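Local structure of alpha-galactosidase 1 (Saccharomyces cerevisiae, 3LRK) at residues 82-87 and 134-139; 213-218 and 336-341; 262-267 and 305-310; 345-350 and 374-379; 391-396 and 465-470. The protein hydrolyses terminal, non-reducing alpha-D-galactose residues from alpha-galactosides such as galactose oligosaccharides and galactomannans, working as a secreted, glycosylated homotetramer. The protein carries 1 engineered substitution. One frame throughout, in Å; residues are numbered along the deposited sequence.

Interaction 1 of 5, residues 82-87 and 134-139; sequences DGFLVA and DAQFFA
Leu-85 lays its CB over the middle of one face of the Phe-137 ring, a CH-pi contact 4.0 Å from CB to the centroid and 13° off the ring normal. The same ring has Phe-84 CD2 at its edge, close to its plane. Phe-137 gets there because its CG stands anti to the backbone N (chi1 173°), which carries the ring off the helix toward the strand. Beyond CB, the Leu-85 side chain runs at about a right angle to that of Asp-134, and its CD1 rests 3.5 Å from Asp-134 CG; the same methyl reaches Phe-138 CZ at 4.1 Å. Here the short antiparallel hairpin of strands 76-79 and 85-87, in the excursion after strand 68-70 of the TIM barrel, leans against helix 131-140. One water accepts from Leu-85 N at 2.9 Å and donates to Asp-134 OD1 at 2.7 Å. Asp-134 OD2 is held elsewhere, by Ser-127 and in a salt bridge with Arg-79 of the hairpin. Just before Leu-85, Phe-84 sets CE2 3.6 Å from Phe-137 CA, while its CZ touches Gln-136 CB at 3.8 Å. Trp-75 meets the Phe-137 ring with its own, the planes about 20° apart.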
# COMPACT_ATOMS: atom_id res chain seq x y z
N ASP A 82 -3.78 20.29 39.46
CA ASP A 82 -4.60 20.87 38.40
C ASP A 82 -4.38 20.24 37.03
O ASP A 82 -5.00 20.65 36.04
CB ASP A 82 -4.36 22.38 38.31
CG ASP A 82 -5.04 23.14 39.42
OD1 ASP A 82 -6.24 22.86 39.68
OD2 ASP A 82 -4.38 23.99 40.04
N GLY A 83 -3.50 19.25 36.97
CA GLY A 83 -3.22 18.55 35.71
C GLY A 83 -2.17 19.24 34.85
O GLY A 83 -1.91 18.80 33.73
N PHE A 84 -1.57 20.31 35.38
CA PHE A 84 -0.51 21.04 34.69
C PHE A 84 0.81 20.31 34.75
O PHE A 84 1.16 19.73 35.79
CB PHE A 84 -0.32 22.43 35.31
CG PHE A 84 -0.67 23.56 34.38
CD1 PHE A 84 -1.96 23.68 33.87
CD2 PHE A 84 0.28 24.52 34.05
CE1 PHE A 84 -2.28 24.73 33.02
CE2 PHE A 84 -0.04 25.57 33.20
CZ PHE A 84 -1.32 25.68 32.69
N LEU A 85 1.56 20.36 33.65
CA LEU A 85 2.93 19.87 33.60
C LEU A 85 3.76 20.53 34.69
O LEU A 85 3.61 21.73 34.95
CB LEU A 85 3.58 20.19 32.25
CG LEU A 85 3.15 19.37 31.02
CD1 LEU A 85 3.55 20.10 29.75
CD2 LEU A 85 3.76 17.98 31.08
N VAL A 86 4.62 19.73 35.31
CA VAL A 86 5.57 20.22 36.32
C VAL A 86 6.99 19.93 35.81
O VAL A 86 7.31 18.78 35.49
CB VAL A 86 5.33 19.55 37.71
CG1 VAL A 86 6.34 20.03 38.76
CG2 VAL A 86 3.91 19.84 38.19
N ALA A 87 7.83 20.96 35.72
CA ALA A 87 9.24 20.75 35.39
C ALA A 87 9.94 20.03 36.54
O ALA A 87 9.60 20.26 37.69
CB ALA A 87 9.92 22.09 35.12
N ASP A 134 -1.34 22.21 28.20
CA ASP A 134 0.09 22.07 27.94
C ASP A 134 0.63 23.25 27.14
O ASP A 134 1.68 23.82 27.48
CB ASP A 134 0.42 20.71 27.33
CG ASP A 134 0.33 19.57 28.36
OD1 ASP A 134 -0.12 19.82 29.49
OD2 ASP A 134 0.70 18.43 28.02
N ALA A 135 -0.11 23.64 26.10
CA ALA A 135 0.18 24.89 25.39
C ALA A 135 0.22 26.08 26.35
O ALA A 135 1.10 26.93 26.24
CB ALA A 135 -0.86 25.13 24.28
N GLN A 136 -0.75 26.15 27.28
CA GLN A 136 -0.78 27.18 28.32
C GLN A 136 0.47 27.17 29.21
O GLN A 136 1.06 28.23 29.47
CB GLN A 136 -2.04 27.08 29.18
CG GLN A 136 -2.29 28.33 30.05
CD GLN A 136 -2.43 29.61 29.23
OE1 GLN A 136 -3.23 29.67 28.29
NE2 GLN A 136 -1.64 30.62 29.56
N PHE A 137 0.85 25.98 29.68
CA PHE A 137 2.13 25.82 30.39
C PHE A 137 3.31 26.40 29.59
O PHE A 137 4.14 27.15 30.16
CB PHE A 137 2.40 24.34 30.75
CG PHE A 137 3.78 24.11 31.32
CD1 PHE A 137 3.99 24.15 32.70
CD2 PHE A 137 4.87 23.89 30.48
CE1 PHE A 137 5.26 23.96 33.21
CE2 PHE A 137 6.14 23.71 31.00
CZ PHE A 137 6.33 23.74 32.37
N PHE A 138 3.40 26.07 28.30
CA PHE A 138 4.54 26.56 27.51
C PHE A 138 4.52 28.10 27.37
O PHE A 138 5.56 28.74 27.50
CB PHE A 138 4.64 25.86 26.14
CG PHE A 138 4.88 24.37 26.23
CD1 PHE A 138 5.98 23.86 26.93
CD2 PHE A 138 3.99 23.47 25.63
CE1 PHE A 138 6.20 22.48 27.02
CE2 PHE A 138 4.20 22.09 25.73
CZ PHE A 138 5.31 21.59 26.42
N ALA A 139 3.34 28.67 27.14
CA ALA A 139 3.18 30.12 27.06
C ALA A 139 3.45 30.82 28.40
O ALA A 139 4.09 31.88 28.44
CB ALA A 139 1.82 30.47 26.55
O HOH W 1 0.17 21.65 31.42

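Interaction 2 of 5, residues 213-218 and 336-341; sequences EFTRPD and DEYGQG
A type I beta turn from Asp-336 to Gly-339, between strands 325-331 and 342-349 of the C-terminal beta domain, meets a loop that follows strand 203-205 of the barrel. Asp-336 OD1 makes an Asx turn: it accepts from Tyr-338 N and, at 3.0 Å, from Gln-340 N, the two arriving from opposite faces of the carboxylate. That leaves OD2 to cross the interface, where its syn lone pair takes the proton of Thr-215 OG1 at 2.5 Å. Tyr-338 has the largest share of the contact. Arg-216 CG sits over the centre of its ring, 3.5 Å from the centroid, in a CH-pi contact, and Glu-337 CG lies on the opposite face. With CG anti to the backbone N (chi1 -163°), Arg-216 runs extended past the ring, NH2 donating to Val-327 O of the second subunit. Pro-217 CG packs 3.6 Å from Gln-340 NE2, which donates to Tyr-338 O. A water in the ring plane of Tyr-338 donates to Glu-213 OE1 at 2.7 Å and lies 3.2 Å from Tyr-338 OH.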
# COMPACT_ATOMS: atom_id res chain seq x y z
N GLU A 213 25.55 8.11 10.05
CA GLU A 213 25.95 7.17 9.03
C GLU A 213 25.54 7.77 7.70
O GLU A 213 24.43 8.28 7.57
CB GLU A 213 25.23 5.82 9.20
CG GLU A 213 25.67 5.00 10.40
CD GLU A 213 27.06 4.40 10.24
OE1 GLU A 213 27.58 4.36 9.10
OE2 GLU A 213 27.62 3.94 11.26
N PHE A 214 26.43 7.72 6.70
CA PHE A 214 26.14 8.39 5.44
C PHE A 214 25.22 7.56 4.54
O PHE A 214 24.37 8.13 3.85
CB PHE A 214 27.42 8.76 4.70
CG PHE A 214 27.23 9.81 3.63
CD1 PHE A 214 27.00 11.14 3.98
CD2 PHE A 214 27.27 9.46 2.28
CE1 PHE A 214 26.83 12.12 3.01
CE2 PHE A 214 27.09 10.44 1.30
CZ PHE A 214 26.87 11.77 1.67
N THR A 215 25.37 6.24 4.57
CA THR A 215 24.63 5.35 3.66
C THR A 215 24.03 4.10 4.32
O THR A 215 23.17 3.44 3.74
CB THR A 215 25.52 4.81 2.50
OG1 THR A 215 26.39 3.80 3.00
CG2 THR A 215 26.34 5.91 1.82
N ARG A 216 24.51 3.75 5.51
CA ARG A 216 24.25 2.43 6.10
C ARG A 216 22.75 2.06 6.23
O ARG A 216 22.01 2.72 6.97
CB ARG A 216 24.94 2.32 7.47
CG ARG A 216 25.08 0.89 7.99
CD ARG A 216 25.49 0.85 9.46
NE ARG A 216 25.69 -0.52 9.94
CZ ARG A 216 24.71 -1.36 10.29
NH1 ARG A 216 23.43 -0.99 10.23
NH2 ARG A 216 25.02 -2.59 10.70
N PRO A 217 22.29 1.02 5.51
CA PRO A 217 20.96 0.51 5.79
C PRO A 217 20.90 -0.05 7.22
O PRO A 217 21.89 -0.61 7.71
CB PRO A 217 20.78 -0.61 4.75
CG PRO A 217 21.78 -0.28 3.67
CD PRO A 217 22.94 0.27 4.42
N ASP A 218 19.76 0.14 7.88
CA ASP A 218 19.58 -0.29 9.25
C ASP A 218 18.22 -0.96 9.39
O ASP A 218 17.21 -0.45 8.88
CB ASP A 218 19.70 0.90 10.21
CG ASP A 218 19.92 0.47 11.67
OD1 ASP A 218 19.01 -0.14 12.25
OD2 ASP A 218 20.99 0.78 12.24
N ASP A 336 30.32 1.09 -1.13
CA ASP A 336 31.03 1.08 0.15
C ASP A 336 30.86 -0.28 0.85
O ASP A 336 30.30 -1.21 0.26
CB ASP A 336 30.56 2.25 1.03
CG ASP A 336 29.07 2.20 1.36
OD1 ASP A 336 28.43 1.11 1.26
OD2 ASP A 336 28.54 3.26 1.74
N GLU A 337 31.34 -0.37 2.08
CA GLU A 337 31.25 -1.59 2.89
C GLU A 337 29.81 -2.13 3.05
O GLU A 337 29.61 -3.31 3.36
CB GLU A 337 31.91 -1.39 4.26
CG GLU A 337 31.34 -0.21 5.05
CD GLU A 337 31.97 -0.02 6.42
OE1 GLU A 337 32.23 1.15 6.79
OE2 GLU A 337 32.19 -1.03 7.13
N TYR A 338 28.82 -1.26 2.82
CA TYR A 338 27.41 -1.64 2.97
C TYR A 338 26.69 -1.85 1.64
O TYR A 338 25.47 -1.96 1.59
CB TYR A 338 26.66 -0.59 3.81
CG TYR A 338 27.34 -0.31 5.13
CD1 TYR A 338 27.90 0.94 5.39
CD2 TYR A 338 27.43 -1.29 6.12
CE1 TYR A 338 28.53 1.21 6.60
CE2 TYR A 338 28.06 -1.04 7.33
CZ TYR A 338 28.60 0.21 7.56
OH TYR A 338 29.22 0.45 8.77
N GLY A 339 27.47 -1.90 0.56
CA GLY A 339 26.92 -2.11 -0.78
C GLY A 339 26.25 -0.89 -1.39
O GLY A 339 25.56 -1.01 -2.40
N GLN A 340 26.46 0.27 -0.78
CA GLN A 340 25.78 1.49 -1.22
C GLN A 340 26.66 2.35 -2.11
O GLN A 340 27.85 2.49 -1.85
CB GLN A 340 25.31 2.31 -0.01
CG GLN A 340 24.54 1.48 1.03
CD GLN A 340 23.26 0.91 0.47
OE1 GLN A 340 22.34 1.64 0.14
NE2 GLN A 340 23.20 -0.42 0.36
N GLY A 341 26.07 2.93 -3.15
CA GLY A 341 26.79 3.84 -4.03
C GLY A 341 25.92 4.43 -5.11
O GLY A 341 25.44 3.73 -6.00
O HOH W 2 30.15 3.48 8.97

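Interaction 3 of 5, residues 262-267 and 305-310; sequences DNLEVG and SIYSQA
Tyr-307 OH donates to Val-266 O at 2.6 Å, approaching 22° out of the carbonyl plane with a C=O...O angle of 127°. Its CG stands anti to the carbonyl carbon (chi1 -79°), sending the ring toward loop 262-267. Val-266 also covers the ring: its CG1 lies over one face, toward the rim, 4.0 Å from the centroid, while CB comes within 3.5 Å of Tyr-307 CZ. Leu-264 slides past in the reverse direction and sets CD1 at the ring edge, 3.8 Å from Tyr-307 CE2. Val-266 CG1 also touches Ile-306 CG2 at 3.8 Å. This buried contact ties the loop after strand 258-260 of the TIM barrel to helix 301-307. A phenylalanine in place of Tyr-307 would probably leave Val-266 O without this donor and the loop less firmly tied to the helix. Further out, Leu-264 pairs by its backbone with Ile-291, and Glu-276 takes the N-H of Gly-267. Toward the active site, Asp-262 OD2 accepts from Val-210 N, next to the proton donor Asp-209.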
# COMPACT_ATOMS: atom_id res chain seq x y z
N ASP A 262 15.69 16.28 10.09
CA ASP A 262 16.21 15.96 11.43
C ASP A 262 17.50 16.74 11.74
O ASP A 262 18.07 17.35 10.84
CB ASP A 262 16.39 14.44 11.64
CG ASP A 262 16.38 14.03 13.10
OD1 ASP A 262 16.17 14.88 13.98
OD2 ASP A 262 16.57 12.83 13.36
N ASN A 263 17.92 16.75 13.00
CA ASN A 263 19.10 17.52 13.41
C ASN A 263 20.36 17.06 12.67
O ASN A 263 20.52 15.88 12.35
CB ASN A 263 19.33 17.40 14.91
CG ASN A 263 18.11 17.81 15.74
OD1 ASN A 263 17.07 18.24 15.22
ND2 ASN A 263 18.25 17.68 17.04
N LEU A 264 21.25 18.02 12.41
CA LEU A 264 22.53 17.78 11.77
C LEU A 264 23.44 16.92 12.63
O LEU A 264 23.54 17.12 13.85
CB LEU A 264 23.22 19.12 11.45
CG LEU A 264 22.51 19.95 10.38
CD1 LEU A 264 22.81 21.46 10.48
CD2 LEU A 264 22.79 19.40 8.98
N GLU A 265 24.11 15.97 11.99
CA GLU A 265 25.03 15.06 12.65
C GLU A 265 26.47 15.54 12.50
O GLU A 265 27.41 14.85 12.89
CB GLU A 265 24.87 13.64 12.11
CG GLU A 265 23.48 13.04 12.34
CD GLU A 265 23.31 12.41 13.72
OE1 GLU A 265 24.16 12.62 14.63
OE2 GLU A 265 22.32 11.70 13.91
N VAL A 266 26.63 16.74 11.94
CA VAL A 266 27.93 17.39 11.86
C VAL A 266 28.49 17.51 13.28
O VAL A 266 27.81 18.00 14.18
CB VAL A 266 27.84 18.79 11.17
CG1 VAL A 266 29.21 19.48 11.13
CG2 VAL A 266 27.28 18.66 9.76
N GLY A 267 29.71 17.02 13.47
CA GLY A 267 30.34 17.03 14.79
C GLY A 267 29.85 15.94 15.72
O GLY A 267 30.17 15.95 16.91
N SER A 305 33.77 24.67 11.52
CA SER A 305 33.84 25.50 10.31
C SER A 305 32.80 25.09 9.25
O SER A 305 32.47 25.88 8.36
CB SER A 305 35.24 25.52 9.70
OG SER A 305 35.61 24.24 9.25
N ILE A 306 32.29 23.87 9.36
CA ILE A 306 31.15 23.46 8.53
C ILE A 306 29.89 24.24 8.97
O ILE A 306 29.25 24.91 8.15
CB ILE A 306 30.97 21.92 8.51
CG1 ILE A 306 32.08 21.29 7.65
CG2 ILE A 306 29.58 21.52 7.96
CD1 ILE A 306 32.31 19.83 7.88
N TYR A 307 29.58 24.18 10.27
CA TYR A 307 28.43 24.92 10.83
C TYR A 307 28.51 26.43 10.60
O TYR A 307 27.50 27.12 10.61
CB TYR A 307 28.32 24.69 12.33
CG TYR A 307 27.69 23.38 12.75
CD1 TYR A 307 28.39 22.50 13.57
CD2 TYR A 307 26.39 23.04 12.33
CE1 TYR A 307 27.81 21.28 13.97
CE2 TYR A 307 25.81 21.83 12.73
CZ TYR A 307 26.52 20.96 13.54
OH TYR A 307 25.94 19.78 13.92
N SER A 308 29.73 26.93 10.41
CA SER A 308 29.95 28.37 10.31
C SER A 308 30.11 28.86 8.87
O SER A 308 30.41 30.03 8.65
CB SER A 308 31.16 28.78 11.16
OG SER A 308 32.37 28.47 10.49
N GLN A 309 29.87 27.99 7.89
CA GLN A 309 29.98 28.38 6.48
C GLN A 309 28.81 29.28 6.05
O GLN A 309 27.74 28.79 5.64
CB GLN A 309 30.16 27.17 5.56
CG GLN A 309 30.52 27.51 4.09
CD GLN A 309 31.97 27.98 3.90
OE1 GLN A 309 32.70 28.18 4.87
NE2 GLN A 309 32.39 28.15 2.65
N ALA A 310 29.04 30.59 6.11
CA ALA A 310 28.04 31.61 5.80
C ALA A 310 27.42 31.44 4.41
O ALA A 310 26.23 31.65 4.25
CB ALA A 310 28.64 33.00 5.95

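Interaction 4 of 5, residues 345-350 and 374-379; sequences MWSGPL and EEIFFD
The polar part of this contact centres on Ser-347 OG, which lies 2.7 Å from Ile-376 O at the end of helix 373-376. Its chi1 of -179° swings OG opposite the backbone N and out toward the helix end. Gln-355 OE1 is a second acceptor within reach of this one hydroxyl, so the proton may serve either oxygen. Ile-376 O also receives a weak bond of 3.2 Å from Phe-378 N, closing an inverse gamma turn centred on Phe-377.

The van der Waals contacts lie around that hydroxyl. Phe-378, its CG between the backbone N and the carbonyl carbon (chi1 52°), puts CE2 3.7 Å from Ser-347 CB and 3.5 Å from Ser-347 O; Ser-347 OG sits in the plane of the ring at its edge. Ile-376 CG2 approaches Ser-347 OG at 3.8 Å. Met-345 bends at chi2 and chi3, bringing SD to 4.1 Å from Glu-375 OE1, an oxygen that Thr-371 and Trp-328 both hold by hydrogen bonds.

Phe-378 also packs on Arg-220 of the third subunit, whose guanidinium forms a salt bridge with Asp-379. In the C-terminal beta domain, strand 342-349 runs between strands 325-331 and 355-361, and the helix and its turn pack across one face of that sheet, Ile-376 resting on Val-357 and Phe-378 on Val-327.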
# COMPACT_ATOMS: atom_id res chain seq x y z
N MET A 345 22.71 14.75 -9.00
CA MET A 345 22.79 16.17 -9.30
C MET A 345 21.53 16.86 -8.81
O MET A 345 20.41 16.39 -9.10
CB MET A 345 22.94 16.40 -10.79
CG MET A 345 23.65 17.68 -11.13
SD MET A 345 22.92 18.54 -12.52
CE MET A 345 21.83 19.58 -11.58
N TRP A 346 21.70 17.96 -8.09
CA TRP A 346 20.58 18.78 -7.65
C TRP A 346 20.77 20.20 -8.17
O TRP A 346 21.90 20.64 -8.40
CB TRP A 346 20.47 18.80 -6.12
CG TRP A 346 20.15 17.48 -5.45
CD1 TRP A 346 20.92 16.35 -5.44
CD2 TRP A 346 18.99 17.18 -4.64
NE1 TRP A 346 20.30 15.36 -4.71
CE2 TRP A 346 19.13 15.85 -4.19
CE3 TRP A 346 17.85 17.91 -4.26
CZ2 TRP A 346 18.16 15.22 -3.39
CZ3 TRP A 346 16.89 17.28 -3.45
CH2 TRP A 346 17.05 15.95 -3.04
N SER A 347 19.66 20.90 -8.35
CA SER A 347 19.66 22.27 -8.85
C SER A 347 18.42 22.97 -8.33
O SER A 347 17.36 22.35 -8.20
CB SER A 347 19.68 22.28 -10.38
OG SER A 347 19.71 23.61 -10.89
N GLY A 348 18.55 24.26 -8.03
CA GLY A 348 17.44 25.04 -7.51
C GLY A 348 17.60 26.54 -7.69
O GLY A 348 18.73 27.05 -7.67
N PRO A 349 16.48 27.25 -7.87
CA PRO A 349 16.51 28.70 -8.05
C PRO A 349 16.79 29.44 -6.75
O PRO A 349 16.48 28.93 -5.67
CB PRO A 349 15.11 29.03 -8.55
CG PRO A 349 14.24 27.95 -8.00
CD PRO A 349 15.10 26.72 -7.93
N LEU A 350 17.36 30.63 -6.88
CA LEU A 350 17.63 31.51 -5.75
C LEU A 350 16.98 32.84 -6.02
O LEU A 350 16.89 33.27 -7.18
CB LEU A 350 19.13 31.68 -5.53
CG LEU A 350 19.90 30.43 -5.11
CD1 LEU A 350 21.40 30.61 -5.31
CD2 LEU A 350 19.57 30.04 -3.65
N GLU A 374 21.91 22.94 -19.70
CA GLU A 374 20.62 22.30 -20.01
C GLU A 374 20.10 21.49 -18.82
O GLU A 374 18.91 21.56 -18.50
CB GLU A 374 20.71 21.43 -21.27
CG GLU A 374 21.07 22.19 -22.55
CD GLU A 374 20.93 21.36 -23.82
OE1 GLU A 374 20.64 20.14 -23.72
OE2 GLU A 374 21.11 21.92 -24.92
N GLU A 375 21.00 20.75 -18.16
CA GLU A 375 20.67 19.97 -16.96
C GLU A 375 20.44 20.84 -15.74
O GLU A 375 19.49 20.62 -14.98
CB GLU A 375 21.76 18.95 -16.65
CG GLU A 375 21.90 17.81 -17.63
CD GLU A 375 22.70 16.66 -17.06
OE1 GLU A 375 23.61 16.91 -16.24
OE2 GLU A 375 22.42 15.50 -17.43
N ILE A 376 21.34 21.81 -15.53
CA ILE A 376 21.22 22.76 -14.42
C ILE A 376 19.90 23.52 -14.48
O ILE A 376 19.16 23.59 -13.49
CB ILE A 376 22.41 23.77 -14.40
CG1 ILE A 376 23.70 23.05 -14.01
CG2 ILE A 376 22.11 24.93 -13.47
CD1 ILE A 376 24.98 23.82 -14.36
N PHE A 377 19.59 24.08 -15.65
CA PHE A 377 18.36 24.82 -15.84
C PHE A 377 17.31 23.92 -16.48
O PHE A 377 16.85 24.13 -17.62
CB PHE A 377 18.62 26.12 -16.60
CG PHE A 377 19.53 27.06 -15.86
CD1 PHE A 377 20.88 27.15 -16.19
CD2 PHE A 377 19.04 27.84 -14.81
CE1 PHE A 377 21.73 28.01 -15.49
CE2 PHE A 377 19.88 28.70 -14.11
CZ PHE A 377 21.23 28.79 -14.45
N PHE A 378 16.94 22.91 -15.68
CA PHE A 378 16.13 21.76 -16.06
C PHE A 378 14.73 22.07 -16.59
O PHE A 378 14.19 21.27 -17.35
CB PHE A 378 16.05 20.78 -14.86
CG PHE A 378 15.62 21.42 -13.57
CD1 PHE A 378 14.27 21.56 -13.26
CD2 PHE A 378 16.56 21.90 -12.66
CE1 PHE A 378 13.86 22.18 -12.07
CE2 PHE A 378 16.16 22.52 -11.46
CZ PHE A 378 14.81 22.66 -11.17
N ASP A 379 14.13 23.19 -16.18
CA ASP A 379 12.81 23.58 -16.70
C ASP A 379 12.87 24.72 -17.73
O ASP A 379 11.85 25.33 -18.04
CB ASP A 379 11.83 23.94 -15.57
CG ASP A 379 11.43 22.73 -14.71
OD1 ASP A 379 11.65 21.57 -15.14
OD2 ASP A 379 10.90 22.95 -13.61

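Interaction 5 of 5, residues 391-396 and 465-470; sequences WDIYDL and YRLRPS
Trp-391 starts close to its partner strand: CB lies 3.9 Å from Leu-467 CD1. Its CG, anti to the carbonyl carbon (chi1 -66°), turns the indole toward Pro-469. Farther along, CE3 passes 3.5 Å from Pro-469 N, and CZ3 reaches Pro-469 CG at 3.7 Å. Pro-469 CA stands over one face of the indole. On the five-membered ring, NE1 donates to Lys-386 O; CH2, at the tip, lies 4.0 Å from Pro-469 CG. These residues belong to strands 391-395 and 461-469, antiparallel neighbours in the sheet of the C-terminal beta-sandwich domain. Asp-392 pairs with Arg-468 and Tyr-394 with Arg-466 as hydrogen-bonded pairs; the bond from Asp-392 N to Arg-468 O, 2.7 Å long, runs nearly along the C=O axis. Ile-393 and Leu-467 lie side by side on one face of the sheet, where Ile-393 CG2 also sits over the Tyr-465 ring, 3.9 Å from its centroid. The other face carries Tyr-394, whose CE1 is 3.5 Å from Arg-468 CD; Arg-466 and Arg-468 form salt bridges with Asp-354. Asp-392 shares that face, OD1 3.1 Å from Ser-470 OG, at best a weak hydrogen bond whose proton may instead serve Thr-390 O; OD2 takes a water that also donates to Ser-470 O. A leucine in place of Asp-392 would probably leave this water and the last modelled residue, Ser-470, less firmly held, and Lys-443 without a long, weak ion pair.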
# COMPACT_ATOMS: atom_id res chain seq x y z
N TRP A 391 27.36 31.73 -17.39
CA TRP A 391 27.19 31.79 -15.93
C TRP A 391 28.52 31.63 -15.23
O TRP A 391 29.29 30.72 -15.55
CB TRP A 391 26.22 30.71 -15.45
CG TRP A 391 24.82 30.93 -15.95
CD1 TRP A 391 24.34 30.68 -17.20
CD2 TRP A 391 23.72 31.47 -15.21
NE1 TRP A 391 23.02 31.02 -17.29
CE2 TRP A 391 22.61 31.51 -16.08
CE3 TRP A 391 23.56 31.93 -13.89
CZ2 TRP A 391 21.35 31.98 -15.68
CZ3 TRP A 391 22.31 32.40 -13.49
CH2 TRP A 391 21.22 32.42 -14.39
N ASP A 392 28.79 32.51 -14.27
CA ASP A 392 29.96 32.40 -13.41
C ASP A 392 29.73 31.36 -12.33
O ASP A 392 28.68 31.36 -11.68
CB ASP A 392 30.30 33.75 -12.78
CG ASP A 392 30.91 34.73 -13.78
OD1 ASP A 392 31.39 34.28 -14.84
OD2 ASP A 392 30.91 35.95 -13.49
N ILE A 393 30.70 30.47 -12.16
CA ILE A 393 30.63 29.41 -11.16
C ILE A 393 31.33 29.89 -9.89
O ILE A 393 32.48 30.32 -9.93
CB ILE A 393 31.30 28.11 -11.65
CG1 ILE A 393 30.73 27.68 -13.01
CG2 ILE A 393 31.15 26.98 -10.61
CD1 ILE A 393 31.54 26.61 -13.71
N TYR A 394 30.61 29.82 -8.77
CA TYR A 394 31.20 30.10 -7.47
C TYR A 394 31.23 28.83 -6.62
O TYR A 394 30.22 28.12 -6.52
CB TYR A 394 30.41 31.19 -6.74
CG TYR A 394 30.60 32.58 -7.30
CD1 TYR A 394 29.99 32.97 -8.49
CD2 TYR A 394 31.38 33.51 -6.61
CE1 TYR A 394 30.16 34.26 -8.99
CE2 TYR A 394 31.55 34.81 -7.11
CZ TYR A 394 30.93 35.17 -8.30
OH TYR A 394 31.10 36.44 -8.80
N ASP A 395 32.38 28.55 -6.02
CA ASP A 395 32.55 27.43 -5.09
C ASP A 395 32.10 27.89 -3.71
O ASP A 395 32.76 28.72 -3.07
CB ASP A 395 34.02 26.97 -5.06
CG ASP A 395 34.26 25.75 -4.14
OD1 ASP A 395 33.36 25.36 -3.36
OD2 ASP A 395 35.38 25.19 -4.20
N LEU A 396 30.97 27.34 -3.25
CA LEU A 396 30.40 27.73 -1.96
C LEU A 396 31.22 27.25 -0.76
O LEU A 396 31.00 27.70 0.37
CB LEU A 396 28.93 27.26 -1.85
CG LEU A 396 27.92 27.93 -2.78
CD1 LEU A 396 26.60 27.15 -2.86
CD2 LEU A 396 27.63 29.38 -2.39
N TYR A 465 27.87 24.51 -5.71
CA TYR A 465 28.08 25.77 -6.43
C TYR A 465 26.92 26.75 -6.41
O TYR A 465 25.75 26.35 -6.38
CB TYR A 465 28.38 25.51 -7.91
CG TYR A 465 29.53 24.58 -8.21
CD1 TYR A 465 29.32 23.45 -8.99
CD2 TYR A 465 30.81 24.84 -7.73
CE1 TYR A 465 30.37 22.59 -9.29
CE2 TYR A 465 31.86 23.97 -8.01
CZ TYR A 465 31.63 22.85 -8.80
OH TYR A 465 32.65 21.98 -9.10
N ARG A 466 27.26 28.03 -6.48
CA ARG A 466 26.31 29.07 -6.80
C ARG A 466 26.66 29.64 -8.19
O ARG A 466 27.79 30.06 -8.42
CB ARG A 466 26.31 30.18 -5.74
CG ARG A 466 25.17 31.18 -5.90
CD ARG A 466 24.99 32.08 -4.69
NE ARG A 466 23.86 32.97 -4.89
CZ ARG A 466 22.96 33.29 -3.96
NH1 ARG A 466 23.06 32.80 -2.73
NH2 ARG A 466 21.95 34.10 -4.27
N LEU A 467 25.69 29.60 -9.10
CA LEU A 467 25.86 30.17 -10.44
C LEU A 467 25.26 31.56 -10.52
O LEU A 467 24.14 31.79 -10.05
CB LEU A 467 25.24 29.28 -11.53
CG LEU A 467 25.77 27.86 -11.82
CD1 LEU A 467 25.57 27.50 -13.29
CD2 LEU A 467 27.22 27.65 -11.45
N ARG A 468 26.00 32.50 -11.11
CA ARG A 468 25.57 33.89 -11.23
C ARG A 468 25.71 34.33 -12.68
O ARG A 468 26.64 33.90 -13.37
CB ARG A 468 26.41 34.81 -10.32
CG ARG A 468 26.55 34.34 -8.88
CD ARG A 468 27.00 35.47 -7.97
NE ARG A 468 25.96 36.48 -7.82
CZ ARG A 468 26.14 37.69 -7.29
NH1 ARG A 468 27.33 38.05 -6.83
NH2 ARG A 468 25.11 38.53 -7.21
N PRO A 469 24.78 35.18 -13.17
CA PRO A 469 24.92 35.64 -14.55
C PRO A 469 26.18 36.50 -14.69
O PRO A 469 26.39 37.40 -13.88
CB PRO A 469 23.66 36.49 -14.77
CG PRO A 469 22.71 36.08 -13.68
CD PRO A 469 23.58 35.75 -12.52
N SER A 470 27.01 36.18 -15.68
CA SER A 470 28.25 36.91 -15.94
C SER A 470 28.01 38.40 -16.17
O SER A 470 28.80 39.25 -15.74
CB SER A 470 28.97 36.32 -17.15
OG SER A 470 29.24 34.94 -16.97
O HOH W 3 31.24 38.38 -15.22

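Interactions 1 and 3 belong to the TIM barrel, 4 and 5 to the C-terminal beta domain, and interaction 2 bridges the two. Interaction 3 lies near the catalytic centre, the side chain of Glu-265 about 7 Å from that of the proton donor Asp-209; the side chain of Glu-213 in interaction 2 is about 11 Å from it. Interaction 1 stands apart, its centre about 50 Å from that of interaction 5, although the side chains of Leu-85 and substrate-binding Asp-73 are about 9 Å apart. Interactions 4 and 5, centres about 13 Å apart, both reach the same sheet; Phe-377 CZ meets Trp-391 CZ2 at 3.4 Å. A probable hydrogen bond of 2.7 Å from Gln-309 NE2 to Leu-396 O joins interactions 3 and 5.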